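Local coordinates for nuclear polyadenylated RNA-binding protein NAB2 (Saccharomyces cerevisiae, PDB 2V75), which binds the poly(A) tails of mRNAs, shielding them from exosome decay and acting in tail-length control and nuclear export, with this N-terminal domain required for export, at residues A[7-18]-A[28-36]. Residues are numbered along the deposited sequence; the frame is centred on the assembly and turned at random.
Sequences TENLKVIVAEKL and IKYVAEYIV
K11 turns its CG anti to its carbonyl carbon (chi1 -75°) and runs extended to NZ, while E33 bends at chi2 (-103°), and their ends meet beside the interface of helix 7-18 with the 28-36 part of helix 28-40. The ammonium faces both carboxylate oxygens of E33, 3.4 Å from K11 NZ to E33 OE1, in two weak hydrogen bonds of a salt bridge. E8, one turn earlier, gives the shorter bond: K11 NZ lies 2.9 Å from E8 OE2, on its syn side and 28° out of the carboxylate plane. Beneath the charges the lysine stem packs as an apolar chain, its CG 3.7 Å from V36 CG2 as the two side chains cross at about a right angle. V36 is a knob among T7, L10, K11 and V14; its CG1 presses tightly on T7 CG2 at 3.5 Å. A32 is the next knob, one turn earlier, set among K11, V14, A15 and L18. Its small CB reaches the backbone, 3.6 Å from K11 O, and the axes of segments 7-18 and 28-36 come within 8.5 Å. V14 CG1 touches I35 CD1 on the buried side, where A71 and V67 of helix 61-79 add to the packing. At the far end A15 CB meets I28 CG2 at 3.6 Å, and L18 CD1 fits against V31 CG1. With an alanine at K11, V36 would probably lose part of its cover and the carboxylates of E8 and E33, 5.6 Å apart from E8 OE1 to E33 OE2, would be left without the positive charge between them. The contact thus joins two helices of the all-helical, PWI-like N-terminal domain through interlocked aliphatic side chains, with one lysine bridging two acids at its more exposed margin and likely offsetting their mutual repulsion.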
ATOM      1  N   THR A   7     -12.198  -0.177  -2.070  1.00 48.11           N
ATOM      2  CA  THR A   7     -11.077   0.239  -2.895  1.00 50.87           C
ATOM      3  C   THR A   7     -10.669   1.704  -2.667  1.00 50.85           C
ATOM      4  O   THR A   7      -9.485   2.061  -2.731  1.00 50.86           O
ATOM      5  CB  THR A   7     -11.435  -0.009  -4.364  1.00 56.66           C
ATOM      6  OG1 THR A   7     -11.543  -1.422  -4.554  1.00 59.30           O
ATOM      7  CG2 THR A   7     -10.375   0.544  -5.288  1.00 57.73           C
ATOM      8  N   GLU A   8     -11.640   2.565  -2.382  1.00 40.21           N
ATOM      9  CA  GLU A   8     -11.312   3.982  -2.231  1.00 48.10           C
ATOM     10  C   GLU A   8     -10.583   4.209  -0.910  1.00 41.07           C
ATOM     11  O   GLU A   8      -9.562   4.892  -0.857  1.00 41.25           O
ATOM     12  CB  GLU A   8     -12.560   4.873  -2.368  1.00 52.23           C
ATOM     13  CG  GLU A   8     -13.126   4.963  -3.789  1.00 52.15           C
ATOM     14  CD  GLU A   8     -12.092   5.372  -4.838  1.00 57.99           C
ATOM     15  OE1 GLU A   8     -11.485   6.455  -4.717  1.00 57.93           O
ATOM     16  OE2 GLU A   8     -11.879   4.616  -5.811  1.00 65.32           O
ATOM     17  N   ASN A   9     -11.042   3.574   0.153  1.00 38.99           N
ATOM     18  CA  ASN A   9     -10.313   3.644   1.414  1.00 41.29           C
ATOM     19  C   ASN A   9      -8.950   2.957   1.375  1.00 44.57           C
ATOM     20  O   ASN A   9      -8.015   3.407   2.032  1.00 38.00           O
ATOM     21  CB  ASN A   9     -11.152   3.092   2.550  1.00 41.20           C
ATOM     22  CG  ASN A   9     -12.202   4.083   3.010  1.00 42.61           C
ATOM     23  OD1 ASN A   9     -12.030   5.297   2.858  1.00 40.46           O
ATOM     24  ND2 ASN A   9     -13.301   3.578   3.559  1.00 41.11           N
ATOM     25  N   LEU A  10      -8.827   1.872   0.622  1.00 38.49           N
ATOM     26  CA  LEU A  10      -7.512   1.249   0.492  1.00 39.61           C
ATOM     27  C   LEU A  10      -6.485   2.154  -0.199  1.00 38.78           C
ATOM     28  O   LEU A  10      -5.331   2.222   0.203  1.00 39.71           O
ATOM     29  CB  LEU A  10      -7.633  -0.101  -0.212  1.00 40.76           C
ATOM     30  CG  LEU A  10      -6.378  -0.933  -0.066  1.00 37.77           C
ATOM     31  CD1 LEU A  10      -5.975  -1.258   1.382  1.00 41.44           C
ATOM     32  CD2 LEU A  10      -6.505  -2.214  -0.888  1.00 41.26           C
ATOM     33  N   LYS A  11      -6.927   2.884  -1.211  1.00 36.83           N
ATOM     34  CA  LYS A  11      -6.019   3.776  -1.937  1.00 39.12           C
ATOM     35  C   LYS A  11      -5.549   4.860  -0.985  1.00 40.32           C
ATOM     36  O   LYS A  11      -4.388   5.218  -0.956  1.00 38.36           O
ATOM     37  CB  LYS A  11      -6.722   4.366  -3.131  1.00 41.36           C
ATOM     38  CG  LYS A  11      -6.939   3.438  -4.332  1.00 49.53           C
ATOM     39  CD  LYS A  11      -7.637   4.248  -5.457  1.00 51.34           C
ATOM     40  CE  LYS A  11      -8.377   3.356  -6.420  1.00 53.36           C
ATOM     41  NZ  LYS A  11      -9.400   4.123  -7.150  1.00 50.59           N
ATOM     42  N   VAL A  12      -6.443   5.334  -0.136  1.00 36.35           N
ATOM     43  CA  VAL A  12      -6.050   6.342   0.871  1.00 36.90           C
ATOM     44  C   VAL A  12      -5.083   5.753   1.880  1.00 34.72           C
ATOM     45  O   VAL A  12      -4.030   6.316   2.180  1.00 37.14           O
ATOM     46  CB  VAL A  12      -7.248   6.921   1.608  1.00 40.23           C
ATOM     47  CG1 VAL A  12      -6.793   7.699   2.848  1.00 36.79           C
ATOM     48  CG2 VAL A  12      -8.075   7.849   0.701  1.00 39.06           C
ATOM     49  N   ILE A  13      -5.348   4.527   2.315  1.00 35.88           N
ATOM     50  CA  ILE A  13      -4.499   3.884   3.328  1.00 38.31           C
ATOM     51  C   ILE A  13      -3.117   3.609   2.796  1.00 34.10           C
ATOM     52  O   ILE A  13      -2.107   3.813   3.466  1.00 38.08           O
ATOM     53  CB  ILE A  13      -5.127   2.569   3.832  1.00 35.20           C
ATOM     54  CG1 ILE A  13      -6.276   2.893   4.791  1.00 37.03           C
ATOM     55  CG2 ILE A  13      -4.085   1.656   4.514  1.00 37.73           C
ATOM     56  CD1 ILE A  13      -7.189   1.650   5.015  1.00 41.53           C
ATOM     57  N   VAL A  14      -3.047   3.200   1.542  1.00 38.71           N
ATOM     58  CA  VAL A  14      -1.734   2.990   0.897  1.00 38.39           C
ATOM     59  C   VAL A  14      -0.936   4.300   0.735  1.00 36.72           C
ATOM     60  O   VAL A  14       0.253   4.351   1.062  1.00 39.74           O
ATOM     61  CB  VAL A  14      -1.923   2.226  -0.431  1.00 38.58           C
ATOM     62  CG1 VAL A  14      -0.570   2.101  -1.222  1.00 38.89           C
ATOM     63  CG2 VAL A  14      -2.459   0.823  -0.171  1.00 39.12           C
ATOM     64  N   ALA A  15      -1.601   5.344   0.254  1.00 36.28           N
ATOM     65  CA  ALA A  15      -1.028   6.687   0.230  1.00 34.72           C
ATOM     66  C   ALA A  15      -0.498   7.141   1.594  1.00 37.79           C
ATOM     67  O   ALA A  15       0.546   7.774   1.666  1.00 36.86           O
ATOM     68  CB  ALA A  15      -2.041   7.702  -0.372  1.00 37.36           C
ATOM     69  N   GLU A  16      -1.221   6.853   2.673  1.00 36.76           N
ATOM     70  CA  GLU A  16      -0.782   7.268   3.996  1.00 39.47           C
ATOM     71  C   GLU A  16       0.528   6.558   4.365  1.00 36.86           C
ATOM     72  O   GLU A  16       1.449   7.156   4.954  1.00 38.11           O
ATOM     73  CB  GLU A  16      -1.872   6.989   5.040  1.00 37.62           C
ATOM     74  CG  GLU A  16      -3.103   7.781   4.824  1.00 38.50           C
ATOM     75  CD  GLU A  16      -2.936   9.250   5.128  1.00 35.79           C
ATOM     76  OE1 GLU A  16      -2.176   9.651   6.044  1.00 35.54           O
ATOM     77  OE2 GLU A  16      -3.714  10.033   4.552  1.00 37.39           O
ATOM     78  N   LYS A  17       0.588   5.289   4.012  1.00 39.45           N
ATOM     79  CA  LYS A  17       1.792   4.474   4.269  1.00 40.70           C
ATOM     80  C   LYS A  17       2.977   5.003   3.466  1.00 37.58           C
ATOM     81  O   LYS A  17       4.051   5.284   4.019  1.00 42.79           O
ATOM     82  CB  LYS A  17       1.502   3.023   3.957  1.00 39.52           C
ATOM     83  CG  LYS A  17       2.704   2.055   4.130  1.00 42.94           C
ATOM     84  CD  LYS A  17       3.165   1.929   5.539  1.00 44.61           C
ATOM     85  CE  LYS A  17       4.309   0.902   5.560  1.00 43.68           C
ATOM     86  NZ  LYS A  17       4.682   0.498   6.910  1.00 46.08           N
ATOM     87  N   LEU A  18       2.751   5.226   2.173  1.00 37.46           N
ATOM     88  CA  LEU A  18       3.777   5.822   1.288  1.00 40.98           C
ATOM     89  C   LEU A  18       4.285   7.176   1.778  1.00 41.51           C
ATOM     90  O   LEU A  18       5.489   7.501   1.737  1.00 41.06           O
ATOM     91  CB  LEU A  18       3.205   5.916  -0.121  1.00 37.29           C
ATOM     92  CG  LEU A  18       2.866   4.600  -0.828  1.00 39.50           C
ATOM     93  CD1 LEU A  18       2.228   4.989  -2.195  1.00 42.25           C
ATOM     94  CD2 LEU A  18       4.124   3.722  -0.982  1.00 38.34           C
ATOM     95  N   ILE A  28       2.751   9.648  -5.206  1.00 46.52           N
ATOM     96  CA  ILE A  28       2.130   8.766  -4.210  1.00 44.66           C
ATOM     97  C   ILE A  28       0.757   8.301  -4.687  1.00 39.42           C
ATOM     98  O   ILE A  28       0.465   7.132  -4.572  1.00 41.41           O
ATOM     99  CB  ILE A  28       2.042   9.457  -2.839  1.00 47.86           C
ATOM    100  CG1 ILE A  28       3.424   9.469  -2.188  1.00 49.39           C
ATOM    101  CG2 ILE A  28       1.064   8.771  -1.917  1.00 52.05           C
ATOM    102  CD1 ILE A  28       3.463  10.456  -0.969  1.00 47.38           C
ATOM    103  N   LYS A  29      -0.038   9.204  -5.244  1.00 39.98           N
ATOM    104  CA  LYS A  29      -1.421   8.919  -5.621  1.00 45.65           C
ATOM    105  C   LYS A  29      -1.373   7.831  -6.698  1.00 47.28           C
ATOM    106  O   LYS A  29      -2.139   6.867  -6.664  1.00 41.70           O
ATOM    107  CB  LYS A  29      -2.086  10.170  -6.136  1.00 50.91           C
ATOM    108  CG  LYS A  29      -3.587  10.049  -6.356  1.00 57.89           C
ATOM    109  CD  LYS A  29      -4.251  11.383  -6.759  1.00 61.01           C
ATOM    110  CE  LYS A  29      -4.596  12.249  -5.546  1.00 65.94           C
ATOM    111  NZ  LYS A  29      -5.322  11.457  -4.508  1.00 64.12           N
ATOM    112  N   TYR A  30      -0.424   7.958  -7.620  1.00 45.32           N
ATOM    113  CA  TYR A  30      -0.322   6.967  -8.702  1.00 42.17           C
ATOM    114  C   TYR A  30       0.138   5.623  -8.193  1.00 39.67           C
ATOM    115  O   TYR A  30      -0.482   4.608  -8.547  1.00 41.09           O
ATOM    116  CB  TYR A  30       0.660   7.421  -9.770  1.00 40.11           C
ATOM    117  CG  TYR A  30       0.873   6.395 -10.874  1.00 36.16           C
ATOM    118  CD1 TYR A  30      -0.116   6.151 -11.800  1.00 40.54           C
ATOM    119  CD2 TYR A  30       2.066   5.692 -11.004  1.00 37.18           C
ATOM    120  CE1 TYR A  30       0.085   5.236 -12.840  1.00 34.04           C
ATOM    121  CE2 TYR A  30       2.267   4.753 -12.038  1.00 36.11           C
ATOM    122  CZ  TYR A  30       1.250   4.524 -12.939  1.00 39.29           C
ATOM    123  OH  TYR A  30       1.413   3.650 -14.008  1.00 32.49           O
ATOM    124  N   VAL A  31       1.214   5.604  -7.398  1.00 38.27           N
ATOM    125  CA  VAL A  31       1.716   4.344  -6.795  1.00 39.25           C
ATOM    126  C   VAL A  31       0.575   3.681  -5.990  1.00 43.27           C
ATOM    127  O   VAL A  31       0.340   2.471  -6.111  1.00 38.93           O
ATOM    128  CB  VAL A  31       2.995   4.534  -5.961  1.00 38.96           C
ATOM    129  CG1 VAL A  31       3.428   3.222  -5.254  1.00 38.49           C
ATOM    130  CG2 VAL A  31       4.153   5.110  -6.799  1.00 48.37           C
ATOM    131  N   ALA A  32      -0.167   4.446  -5.206  1.00 42.47           N
ATOM    132  CA  ALA A  32      -1.280   3.886  -4.447  1.00 42.62           C
ATOM    133  C   ALA A  32      -2.339   3.282  -5.382  1.00 41.30           C
ATOM    134  O   ALA A  32      -2.852   2.173  -5.164  1.00 39.75           O
ATOM    135  CB  ALA A  32      -1.905   4.964  -3.546  1.00 42.42           C
ATOM    136  N   GLU A  33      -2.646   3.968  -6.468  1.00 44.49           N
ATOM    137  CA  GLU A  33      -3.642   3.448  -7.404  1.00 41.72           C
ATOM    138  C   GLU A  33      -3.139   2.163  -8.049  1.00 38.85           C
ATOM    139  O   GLU A  33      -3.924   1.237  -8.298  1.00 39.44           O
ATOM    140  CB  GLU A  33      -3.952   4.486  -8.466  1.00 41.74           C
ATOM    141  CG  GLU A  33      -4.866   5.599  -7.947  1.00 48.80           C
ATOM    142  CD  GLU A  33      -6.313   5.449  -8.410  1.00 65.40           C
ATOM    143  OE1 GLU A  33      -6.650   4.424  -9.057  1.00 66.31           O
ATOM    144  OE2 GLU A  33      -7.106   6.390  -8.158  1.00 72.19           O
ATOM    145  N   TYR A  34      -1.856   2.144  -8.376  1.00 42.32           N
ATOM    146  CA  TYR A  34      -1.301   0.995  -9.087  1.00 40.28           C
ATOM    147  C   TYR A  34      -1.325  -0.197  -8.127  1.00 39.17           C
ATOM    148  O   TYR A  34      -1.709  -1.305  -8.516  1.00 40.46           O
ATOM    149  CB  TYR A  34       0.134   1.241  -9.519  1.00 38.71           C
ATOM    150  CG  TYR A  34       0.580   0.406 -10.676  1.00 35.53           C
ATOM    151  CD1 TYR A  34       0.443   0.837 -11.966  1.00 39.70           C
ATOM    152  CD2 TYR A  34       1.101  -0.851 -10.491  1.00 40.81           C
ATOM    153  CE1 TYR A  34       0.847   0.042 -13.047  1.00 41.13           C
ATOM    154  CE2 TYR A  34       1.480  -1.632 -11.550  1.00 39.82           C
ATOM    155  CZ  TYR A  34       1.342  -1.210 -12.826  1.00 43.38           C
ATOM    156  OH  TYR A  34       1.767  -2.094 -13.810  1.00 44.22           O
ATOM    157  N   ILE A  35      -0.921   0.031  -6.891  1.00 37.73           N
ATOM    158  CA  ILE A  35      -0.946  -1.027  -5.875  1.00 42.87           C
ATOM    159  C   ILE A  35      -2.336  -1.636  -5.680  1.00 41.51           C
ATOM    160  O   ILE A  35      -2.523  -2.854  -5.725  1.00 37.45           O
ATOM    161  CB  ILE A  35      -0.315  -0.580  -4.540  1.00 41.94           C
ATOM    162  CG1 ILE A  35       1.198  -0.363  -4.733  1.00 41.64           C
ATOM    163  CG2 ILE A  35      -0.672  -1.601  -3.420  1.00 44.06           C
ATOM    164  CD1 ILE A  35       1.881   0.192  -3.469  1.00 42.74           C
ATOM    165  N   VAL A  36      -3.337  -0.787  -5.568  1.00 41.78           N
ATOM    166  CA  VAL A  36      -4.681  -1.264  -5.380  1.00 39.11           C
ATOM    167  C   VAL A  36      -5.211  -1.979  -6.607  1.00 39.45           C
ATOM    168  O   VAL A  36      -5.918  -2.958  -6.467  1.00 42.41           O
ATOM    169  CB  VAL A  36      -5.561  -0.104  -4.939  1.00 44.67           C
ATOM    170  CG1 VAL A  36      -7.048  -0.479  -5.009  1.00 44.68           C
ATOM    171  CG2 VAL A  36      -5.074   0.351  -3.555  1.00 41.89           C
TER